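Local coordinates for toll-like receptor 13 (Mus musculus, PDB 4Z0C), which recognises and binds bacterial 23S rRNA as an innate immune receptor and signals through MYD88 and TRAF6 to activate NF-kappa-B, at residues L463-L474 with H488-K497; L516-L524 with S544-S552. All coordinates share one frame; numbering follows the deposited sequence.

Contact 1 of 2, residues L463-L474 with H488-K497; sequences LEPNSFSGLTNL and HEHLFSGLEK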
loop_
_atom_site.group_PDB
_atom_site.type_symbol
_atom_site.label_atom_id
_atom_site.label_comp_id
_atom_site.label_asym_id
_atom_site.label_seq_id
_atom_site.Cartn_x
_atom_site.Cartn_y
_atom_site.Cartn_z
ATOM N N LEU A 463 -15.481 5.666 8.680
ATOM C CA LEU A 463 -16.651 4.817 8.837
ATOM C C LEU A 463 -17.563 5.402 9.905
ATOM O O LEU A 463 -17.251 5.342 11.089
ATOM C CB LEU A 463 -16.244 3.390 9.206
ATOM C CG LEU A 463 -15.312 2.609 8.279
ATOM C CD1 LEU A 463 -15.119 1.201 8.792
ATOM C CD2 LEU A 463 -15.881 2.555 6.906
ATOM N N GLU A 464 -18.675 5.992 9.481
ATOM C CA GLU A 464 -19.664 6.525 10.409
ATOM C C GLU A 464 -20.130 5.438 11.373
ATOM O O GLU A 464 -20.095 4.252 11.051
ATOM C CB GLU A 464 -20.864 7.106 9.649
ATOM C CG GLU A 464 -20.586 8.435 8.950
ATOM C CD GLU A 464 -21.851 9.103 8.351
ATOM O OE1 GLU A 464 -21.725 9.827 7.336
ATOM O OE2 GLU A 464 -22.968 8.907 8.884
ATOM N N PRO A 465 -20.533 5.837 12.580
ATOM C CA PRO A 465 -21.142 4.898 13.524
ATOM C C PRO A 465 -22.388 4.317 12.891
ATOM O O PRO A 465 -23.039 5.030 12.133
ATOM C CB PRO A 465 -21.538 5.794 14.700
ATOM C CG PRO A 465 -20.642 6.989 14.587
ATOM C CD PRO A 465 -20.416 7.199 13.135
ATOM N N ASN A 466 -22.707 3.060 13.188
ATOM C CA ASN A 466 -23.862 2.383 12.590
ATOM C C ASN A 466 -23.809 2.260 11.055
ATOM O O ASN A 466 -24.849 2.172 10.398
ATOM C CB ASN A 466 -25.175 3.048 13.032
ATOM C CG ASN A 466 -25.345 3.065 14.541
ATOM O OD1 ASN A 466 -24.980 2.112 15.230
ATOM N ND2 ASN A 466 -25.884 4.163 15.064
ATOM N N SER A 467 -22.600 2.271 10.494
ATOM C CA SER A 467 -22.412 2.016 9.065
ATOM C C SER A 467 -22.976 0.653 8.683
ATOM O O SER A 467 -23.507 0.477 7.594
ATOM C CB SER A 467 -20.927 2.039 8.709
ATOM O OG SER A 467 -20.471 3.355 8.485
ATOM N N PHE A 468 -22.864 -0.298 9.606
ATOM C CA PHE A 468 -23.228 -1.682 9.369
ATOM C C PHE A 468 -24.470 -2.131 10.138
ATOM O O PHE A 468 -24.654 -3.329 10.364
ATOM C CB PHE A 468 -22.055 -2.605 9.725
ATOM C CG PHE A 468 -20.774 -2.264 9.022
ATOM C CD1 PHE A 468 -20.620 -2.517 7.671
ATOM C CD2 PHE A 468 -19.725 -1.681 9.716
ATOM C CE1 PHE A 468 -19.447 -2.217 7.025
ATOM C CE2 PHE A 468 -18.544 -1.360 9.078
ATOM C CZ PHE A 468 -18.399 -1.629 7.731
ATOM N N SER A 469 -25.318 -1.197 10.554
ATOM C CA SER A 469 -26.581 -1.600 11.182
ATOM C C SER A 469 -27.496 -2.363 10.188
ATOM O O SER A 469 -27.439 -2.163 8.967
ATOM C CB SER A 469 -27.311 -0.395 11.782
ATOM O OG SER A 469 -27.908 0.395 10.778
ATOM N N GLY A 470 -28.308 -3.270 10.717
ATOM C CA GLY A 470 -29.195 -4.059 9.889
ATOM C C GLY A 470 -28.559 -5.319 9.317
ATOM O O GLY A 470 -29.249 -6.178 8.770
ATOM N N LEU A 471 -27.242 -5.434 9.433
ATOM C CA LEU A 471 -26.542 -6.584 8.881
ATOM C C LEU A 471 -26.455 -7.698 9.922
ATOM O O LEU A 471 -25.383 -8.224 10.207
ATOM C CB LEU A 471 -25.159 -6.188 8.383
ATOM C CG LEU A 471 -25.198 -5.249 7.180
ATOM C CD1 LEU A 471 -23.803 -4.843 6.722
ATOM C CD2 LEU A 471 -25.981 -5.881 6.026
ATOM N N THR A 472 -27.613 -8.057 10.461
ATOM C CA THR A 472 -27.732 -9.025 11.543
ATOM C C THR A 472 -27.195 -10.413 11.191
ATOM O O THR A 472 -26.618 -11.098 12.040
ATOM C CB THR A 472 -29.205 -9.144 11.982
ATOM O OG1 THR A 472 -29.667 -7.868 12.444
ATOM C CG2 THR A 472 -29.379 -10.206 13.073
ATOM N N ASN A 473 -27.346 -10.793 9.928
ATOM C CA ASN A 473 -26.892 -12.089 9.439
ATOM C C ASN A 473 -25.544 -12.088 8.734
ATOM O O ASN A 473 -25.194 -13.068 8.070
ATOM C CB ASN A 473 -27.945 -12.735 8.533
ATOM C CG ASN A 473 -29.178 -13.159 9.299
ATOM O OD1 ASN A 473 -29.108 -14.004 10.196
ATOM N ND2 ASN A 473 -30.315 -12.576 8.953
ATOM N N LEU A 474 -24.810 -10.984 8.816
ATOM C CA LEU A 474 -23.538 -10.931 8.111
ATOM C C LEU A 474 -22.567 -11.925 8.735
ATOM O O LEU A 474 -22.391 -11.966 9.965
ATOM C CB LEU A 474 -22.943 -9.526 8.081
ATOM C CG LEU A 474 -21.917 -9.386 6.954
ATOM C CD1 LEU A 474 -22.614 -9.396 5.593
ATOM C CD2 LEU A 474 -21.084 -8.133 7.128
ATOM N N HIS A 488 -14.602 3.642 15.758
ATOM C CA HIS A 488 -15.628 4.322 16.541
ATOM C C HIS A 488 -16.276 3.344 17.525
ATOM O O HIS A 488 -16.235 2.144 17.311
ATOM C CB HIS A 488 -16.690 4.936 15.626
ATOM C CG HIS A 488 -17.863 5.497 16.368
ATOM N ND1 HIS A 488 -17.891 6.788 16.851
ATOM C CD2 HIS A 488 -19.035 4.932 16.741
ATOM C CE1 HIS A 488 -19.035 6.997 17.480
ATOM N NE2 HIS A 488 -19.745 5.884 17.431
ATOM N N GLU A 489 -16.845 3.867 18.604
ATOM C CA GLU A 489 -17.523 3.063 19.629
ATOM C C GLU A 489 -18.533 2.041 19.105
ATOM O O GLU A 489 -18.560 0.895 19.549
ATOM C CB GLU A 489 -18.229 3.971 20.635
ATOM C CG GLU A 489 -19.174 3.213 21.550
ATOM C CD GLU A 489 -19.969 4.116 22.469
ATOM O OE1 GLU A 489 -19.762 5.351 22.424
ATOM O OE2 GLU A 489 -20.804 3.580 23.235
ATOM N N HIS A 490 -19.368 2.477 18.169
ATOM C CA HIS A 490 -20.466 1.669 17.659
ATOM C C HIS A 490 -20.251 1.325 16.192
ATOM O O HIS A 490 -21.205 1.254 15.414
ATOM C CB HIS A 490 -21.800 2.411 17.798
ATOM C CG HIS A 490 -22.229 2.628 19.215
ATOM N ND1 HIS A 490 -21.912 1.753 20.231
ATOM C CD2 HIS A 490 -22.967 3.614 19.781
ATOM C CE1 HIS A 490 -22.426 2.196 21.366
ATOM N NE2 HIS A 490 -23.070 3.323 21.120
ATOM N N LEU A 491 -18.993 1.133 15.816
ATOM C CA LEU A 491 -18.667 0.811 14.438
ATOM C C LEU A 491 -19.243 -0.553 14.048
ATOM O O LEU A 491 -19.918 -0.692 13.033
ATOM C CB LEU A 491 -17.149 0.824 14.248
ATOM C CG LEU A 491 -16.633 0.374 12.880
ATOM C CD1 LEU A 491 -17.317 1.150 11.771
ATOM C CD2 LEU A 491 -15.111 0.515 12.807
ATOM N N PHE A 492 -18.963 -1.550 14.878
ATOM C CA PHE A 492 -19.324 -2.937 14.618
ATOM C C PHE A 492 -20.574 -3.366 15.376
ATOM O O PHE A 492 -20.686 -4.521 15.782
ATOM C CB PHE A 492 -18.151 -3.847 14.958
ATOM C CG PHE A 492 -16.930 -3.587 14.123
ATOM C CD1 PHE A 492 -17.004 -3.587 12.740
ATOM C CD2 PHE A 492 -15.714 -3.305 14.722
ATOM C CE1 PHE A 492 -15.873 -3.338 11.965
ATOM C CE2 PHE A 492 -14.578 -3.034 13.954
ATOM C CZ PHE A 492 -14.646 -3.071 12.586
ATOM N N SER A 493 -21.529 -2.449 15.512
ATOM C CA SER A 493 -22.713 -2.668 16.347
ATOM C C SER A 493 -23.615 -3.859 15.976
ATOM O O SER A 493 -23.732 -4.816 16.746
ATOM C CB SER A 493 -23.563 -1.392 16.357
ATOM O OG SER A 493 -23.329 -0.633 17.532
ATOM N N GLY A 494 -24.255 -3.808 14.815
ATOM C CA GLY A 494 -25.177 -4.863 14.414
ATOM C C GLY A 494 -24.589 -6.209 14.008
ATOM O O GLY A 494 -25.290 -7.044 13.421
ATOM N N LEU A 495 -23.317 -6.438 14.322
ATOM C CA LEU A 495 -22.634 -7.594 13.765
ATOM C C LEU A 495 -22.402 -8.758 14.729
ATOM O O LEU A 495 -21.329 -9.345 14.743
ATOM C CB LEU A 495 -21.302 -7.131 13.167
ATOM C CG LEU A 495 -21.446 -6.061 12.083
ATOM C CD1 LEU A 495 -20.101 -5.629 11.520
ATOM C CD2 LEU A 495 -22.342 -6.564 10.980
ATOM N N GLU A 496 -23.419 -9.138 15.492
ATOM C CA GLU A 496 -23.195 -10.114 16.563
ATOM C C GLU A 496 -23.014 -11.548 16.060
ATOM O O GLU A 496 -22.582 -12.430 16.811
ATOM C CB GLU A 496 -24.334 -10.075 17.577
ATOM C CG GLU A 496 -24.433 -8.801 18.377
ATOM C CD GLU A 496 -25.529 -8.881 19.419
ATOM O OE1 GLU A 496 -26.209 -9.930 19.487
ATOM O OE2 GLU A 496 -25.711 -7.906 20.172
ATOM N N LYS A 497 -23.319 -11.754 14.778
ATOM C CA LYS A 497 -23.240 -13.056 14.157
ATOM C C LYS A 497 -22.058 -13.156 13.198
ATOM O O LYS A 497 -21.874 -14.183 12.536
ATOM C CB LYS A 497 -24.539 -13.364 13.423
ATOM C CG LYS A 497 -25.692 -13.793 14.319
ATOM C CD LYS A 497 -26.944 -14.086 13.481
ATOM C CE LYS A 497 -28.103 -14.587 14.335
ATOM N NZ LYS A 497 -28.748 -13.485 15.126
HETATM O O HOH W 1 -23.701 -10.543 11.777
#
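L463 and L491 open the apolar seam between two neighbouring convex-side loops of the leucine-rich-repeat solenoid, where successive coils stack. L463 CB lies 3.6 Å from L491 CD1, and its CD1 also reaches both methyls of L491. F468 carries the middle of the seam. Its CB packs 4.0 Å from L495 CD1; chi1 of -55° sets CG beside the backbone N, and the side chain runs alongside L491, the two pointing the same way. CD2 meets L491 O at 3.5 Å, near the ring plane, and CE2 touches L491 CD1 and, more loosely, F492 CE1. F468 also touches L453 and L477 of the concave strands, consistent with the phenylalanine spine of leucine-rich-repeat proteins. L495 uses its other methyl, CD2, against L471 CB at 3.8 Å and, at a longer range, L474 CB. Near the start of the seam N466 N donates to H490 O, nearly straight at 170° though from above the carbonyl plane. Farther along, the aliphatic part of K497 runs past T472, and a water lies 2.7 Å from L474 O and 3.0 Å from T472 O, and weakly accepts from K497 N across the seam.

Contact 2 of 2, residues L516-L524 with S544-S552; sequences LQYPPFIKL and SNFFQGLGS. With NAG (2-acetamido-2-deoxy-beta-D-glucopyranose), chain R.
The backbones of 516-524 and 544-552 run alongside each other as successions of beta turns, with P519 facing F546 and I522 coming within 4.4 Å of G549, CA to CA. At one end the carboxamide of N545 reads both backbone polar atoms of L516: OD1 accepts from L516 N at 3.0 Å, and ND2 donates to L516 O at 2.7 Å. The second bond lies in the carbonyl plane of L516, on a lone pair, and close to the amide's own plane; the first is more bent, at 144°. The pair of bonds fixes the rotation of the amide, which P519 CG borders beside ND2. F521 and F546 form the aromatic centre, a T-shaped stack with planes at 83° in which the CE2 edge of F521 points at the face of F546. F546 CG stands anti to N (chi1 -161°), and CE1 meets P520 CG, while L516 CD1 lies at the edge of the F546 ring. F521 CB rests on L550 CD1 at 3.6 Å. Beyond it, I522 CD1 packs on Q548 CG and on G549 CA, each at 3.6 Å. A water stitches the backbones together, accepting from F521 N and donating to F546 O and Q548 O. S552, beside a GlcNAc of a glycan carried by the protein, hydrogen-bonds through its hydroxyl to K525 O. With F521 and L550 both reaching L530 of the concave strand 529-531, the pairing is typical of stacked convex-side loops in a leucine-rich-repeat ectodomain, their inward phenylalanines and leucines filling the solenoid core.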
loop_
_atom_site.group_PDB
_atom_site.type_symbol
_atom_site.label_atom_id
_atom_site.label_comp_id
_atom_site.label_asym_id
_atom_site.label_seq_id
_atom_site.Cartn_x
_atom_site.Cartn_y
_atom_site.Cartn_z
ATOM N N LEU A 516 -7.966 1.399 25.434
ATOM C CA LEU A 516 -9.100 1.968 24.733
ATOM C C LEU A 516 -10.365 1.997 25.581
ATOM O O LEU A 516 -10.718 1.012 26.235
ATOM C CB LEU A 516 -9.349 1.201 23.451
ATOM C CG LEU A 516 -8.172 1.210 22.489
ATOM C CD1 LEU A 516 -8.617 0.481 21.232
ATOM C CD2 LEU A 516 -7.773 2.635 22.174
ATOM N N GLN A 517 -11.047 3.135 25.557
ATOM C CA GLN A 517 -12.310 3.272 26.251
ATOM C C GLN A 517 -13.316 2.315 25.636
ATOM O O GLN A 517 -14.112 1.698 26.343
ATOM C CB GLN A 517 -12.830 4.702 26.167
ATOM C CG GLN A 517 -14.150 4.879 26.880
ATOM C CD GLN A 517 -14.440 6.314 27.234
ATOM O OE1 GLN A 517 -15.088 6.593 28.245
ATOM N NE2 GLN A 517 -13.972 7.239 26.397
ATOM N N TYR A 518 -13.270 2.198 24.312
ATOM C CA TYR A 518 -14.107 1.234 23.599
ATOM C C TYR A 518 -13.249 0.255 22.804
ATOM O O TYR A 518 -12.772 0.581 21.716
ATOM C CB TYR A 518 -15.081 1.946 22.657
ATOM C CG TYR A 518 -15.844 3.064 23.315
ATOM C CD1 TYR A 518 -16.874 2.792 24.209
ATOM C CD2 TYR A 518 -15.542 4.399 23.039
ATOM C CE1 TYR A 518 -17.579 3.822 24.822
ATOM C CE2 TYR A 518 -16.241 5.434 23.638
ATOM C CZ TYR A 518 -17.259 5.139 24.530
ATOM O OH TYR A 518 -17.963 6.157 25.137
ATOM N N PRO A 519 -13.033 -0.944 23.357
ATOM C CA PRO A 519 -12.370 -1.998 22.587
ATOM C C PRO A 519 -13.216 -2.212 21.354
ATOM O O PRO A 519 -14.435 -2.352 21.473
ATOM C CB PRO A 519 -12.472 -3.218 23.494
ATOM C CG PRO A 519 -12.725 -2.684 24.846
ATOM C CD PRO A 519 -13.510 -1.426 24.658
ATOM N N PRO A 520 -12.582 -2.199 20.179
ATOM C CA PRO A 520 -13.291 -2.184 18.893
ATOM C C PRO A 520 -14.030 -3.477 18.534
ATOM O O PRO A 520 -15.035 -3.425 17.831
ATOM C CB PRO A 520 -12.170 -1.917 17.892
ATOM C CG PRO A 520 -10.922 -2.387 18.574
ATOM C CD PRO A 520 -11.117 -2.139 20.026
ATOM N N PHE A 521 -13.575 -4.609 19.053
ATOM C CA PHE A 521 -14.153 -5.905 18.700
ATOM C C PHE A 521 -15.062 -6.434 19.803
ATOM O O PHE A 521 -15.425 -7.609 19.826
ATOM C CB PHE A 521 -13.028 -6.891 18.397
ATOM C CG PHE A 521 -12.004 -6.341 17.452
ATOM C CD1 PHE A 521 -12.382 -5.893 16.189
ATOM C CD2 PHE A 521 -10.678 -6.223 17.833
ATOM C CE1 PHE A 521 -11.442 -5.373 15.308
ATOM C CE2 PHE A 521 -9.731 -5.698 16.962
ATOM C CZ PHE A 521 -10.108 -5.286 15.696
ATOM N N ILE A 522 -15.427 -5.555 20.725
ATOM C CA ILE A 522 -16.155 -5.967 21.919
ATOM C C ILE A 522 -17.538 -6.591 21.642
ATOM O O ILE A 522 -17.991 -7.452 22.391
ATOM C CB ILE A 522 -16.259 -4.787 22.934
ATOM C CG1 ILE A 522 -16.663 -5.293 24.315
ATOM C CG2 ILE A 522 -17.222 -3.723 22.444
ATOM C CD1 ILE A 522 -15.723 -6.312 24.853
ATOM N N LYS A 523 -18.184 -6.206 20.550
ATOM C CA LYS A 523 -19.511 -6.751 20.250
ATOM C C LYS A 523 -19.500 -7.968 19.310
ATOM O O LYS A 523 -20.532 -8.603 19.093
ATOM C CB LYS A 523 -20.447 -5.664 19.704
ATOM C CG LYS A 523 -21.495 -5.140 20.701
ATOM C CD LYS A 523 -20.922 -4.860 22.097
ATOM C CE LYS A 523 -21.227 -5.978 23.102
ATOM N NZ LYS A 523 -22.675 -6.087 23.436
ATOM N N LEU A 524 -18.335 -8.299 18.767
ATOM C CA LEU A 524 -18.240 -9.396 17.820
ATOM C C LEU A 524 -18.135 -10.747 18.534
ATOM O O LEU A 524 -17.086 -11.393 18.520
ATOM C CB LEU A 524 -17.051 -9.176 16.898
ATOM C CG LEU A 524 -17.100 -7.862 16.125
ATOM C CD1 LEU A 524 -15.836 -7.700 15.289
ATOM C CD2 LEU A 524 -18.354 -7.757 15.261
ATOM N N SER A 544 -3.765 -2.272 25.267
ATOM C CA SER A 544 -3.681 -3.334 26.268
ATOM C C SER A 544 -4.964 -4.158 26.344
ATOM O O SER A 544 -4.939 -5.304 26.784
ATOM C CB SER A 544 -3.305 -2.774 27.649
ATOM O OG SER A 544 -4.406 -2.104 28.227
ATOM N N ASN A 545 -6.080 -3.572 25.924
ATOM C CA ASN A 545 -7.357 -4.284 25.921
ATOM C C ASN A 545 -7.874 -4.472 24.485
ATOM O O ASN A 545 -9.089 -4.573 24.234
ATOM C CB ASN A 545 -8.392 -3.520 26.738
ATOM C CG ASN A 545 -8.628 -2.127 26.203
ATOM O OD1 ASN A 545 -7.789 -1.585 25.478
ATOM N ND2 ASN A 545 -9.783 -1.551 26.524
ATOM N N PHE A 546 -6.943 -4.523 23.541
ATOM C CA PHE A 546 -7.319 -4.535 22.141
ATOM C C PHE A 546 -8.231 -5.695 21.756
ATOM O O PHE A 546 -9.098 -5.528 20.886
ATOM C CB PHE A 546 -6.073 -4.519 21.265
ATOM C CG PHE A 546 -6.334 -4.086 19.850
ATOM C CD1 PHE A 546 -6.805 -2.815 19.581
ATOM C CD2 PHE A 546 -6.091 -4.955 18.786
ATOM C CE1 PHE A 546 -7.034 -2.409 18.287
ATOM C CE2 PHE A 546 -6.304 -4.559 17.486
ATOM C CZ PHE A 546 -6.789 -3.289 17.232
ATOM N N PHE A 547 -8.065 -6.848 22.412
ATOM C CA PHE A 547 -8.798 -8.077 22.019
ATOM C C PHE A 547 -9.958 -8.501 22.919
ATOM O O PHE A 547 -10.501 -9.595 22.772
ATOM C CB PHE A 547 -7.820 -9.242 21.819
ATOM C CG PHE A 547 -6.834 -8.992 20.727
ATOM C CD1 PHE A 547 -7.268 -8.878 19.406
ATOM C CD2 PHE A 547 -5.490 -8.830 21.008
ATOM C CE1 PHE A 547 -6.372 -8.627 18.387
ATOM C CE2 PHE A 547 -4.582 -8.578 19.993
ATOM C CZ PHE A 547 -5.028 -8.486 18.676
ATOM N N GLN A 548 -10.327 -7.620 23.834
ATOM C CA GLN A 548 -11.465 -7.786 24.727
ATOM C C GLN A 548 -12.723 -8.197 23.947
ATOM O O GLN A 548 -13.049 -7.616 22.910
ATOM C CB GLN A 548 -11.708 -6.454 25.451
ATOM C CG GLN A 548 -12.638 -6.478 26.653
ATOM C CD GLN A 548 -11.972 -6.987 27.913
ATOM O OE1 GLN A 548 -10.783 -7.318 27.918
ATOM N NE2 GLN A 548 -12.736 -7.043 29.001
ATOM N N GLY A 549 -13.414 -9.216 24.441
ATOM C CA GLY A 549 -14.701 -9.609 23.906
ATOM C C GLY A 549 -14.593 -10.734 22.894
ATOM O O GLY A 549 -15.605 -11.204 22.371
ATOM N N LEU A 550 -13.361 -11.169 22.636
ATOM C CA LEU A 550 -13.086 -12.128 21.573
ATOM C C LEU A 550 -12.823 -13.572 22.059
ATOM O O LEU A 550 -11.929 -14.257 21.557
ATOM C CB LEU A 550 -11.934 -11.617 20.704
ATOM C CG LEU A 550 -12.323 -10.459 19.769
ATOM C CD1 LEU A 550 -11.137 -9.945 18.976
ATOM C CD2 LEU A 550 -13.412 -10.924 18.821
ATOM N N GLY A 551 -13.620 -14.027 23.021
ATOM C CA GLY A 551 -13.492 -15.375 23.549
ATOM C C GLY A 551 -13.798 -16.502 22.575
ATOM O O GLY A 551 -13.396 -17.638 22.794
ATOM N N SER A 552 -14.506 -16.201 21.495
ATOM C CA SER A 552 -14.822 -17.214 20.482
ATOM C C SER A 552 -13.790 -17.290 19.356
ATOM O O SER A 552 -13.847 -18.187 18.514
ATOM C CB SER A 552 -16.209 -16.960 19.895
ATOM O OG SER A 552 -16.271 -15.662 19.318
HETATM C C1 NAG R . -16.242 -23.260 22.590
HETATM C C2 NAG R . -17.037 -22.005 22.921
HETATM C C3 NAG R . -18.323 -22.343 23.660
HETATM C C4 NAG R . -19.088 -23.512 23.041
HETATM C C5 NAG R . -18.173 -24.661 22.626
HETATM C C6 NAG R . -18.959 -25.679 21.792
HETATM C C7 NAG R . -16.438 -19.812 23.834
HETATM C C8 NAG R . -15.855 -19.122 25.031
HETATM N N2 NAG R . -16.240 -21.129 23.759
HETATM O O3 NAG R . -19.139 -21.197 23.650
HETATM O O4 NAG R . -20.036 -24.008 23.969
HETATM O O5 NAG R . -17.053 -24.187 21.895
HETATM O O6 NAG R . -19.998 -26.256 22.559
HETATM O O7 NAG R . -17.044 -19.161 22.984
HETATM O O HOH W 2 -12.011 -5.824 21.279
#

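Contact 1 closes before contact 2 opens along the chain, and their centres lie 14 Å apart on the same side of the ring-shaped extracellular domain. Strand 500-502 falls between them in sequence, and its L501 packs against F521 and L524. The two also touch directly: F492 CD2 comes 3.2 Å from P520 O, and L524 CD2 meets L495 O and F492 CB, so packing continues from 488-497 to 516-524 and on to 544-552. Together they join four consecutive coils on the convex side, behind the parallel concave strands. The bound RNA has its nearest atom about 13 Å from contact 1 and about 9 Å from contact 2; neither contact touches the RNA, and both pack successive solenoid coils.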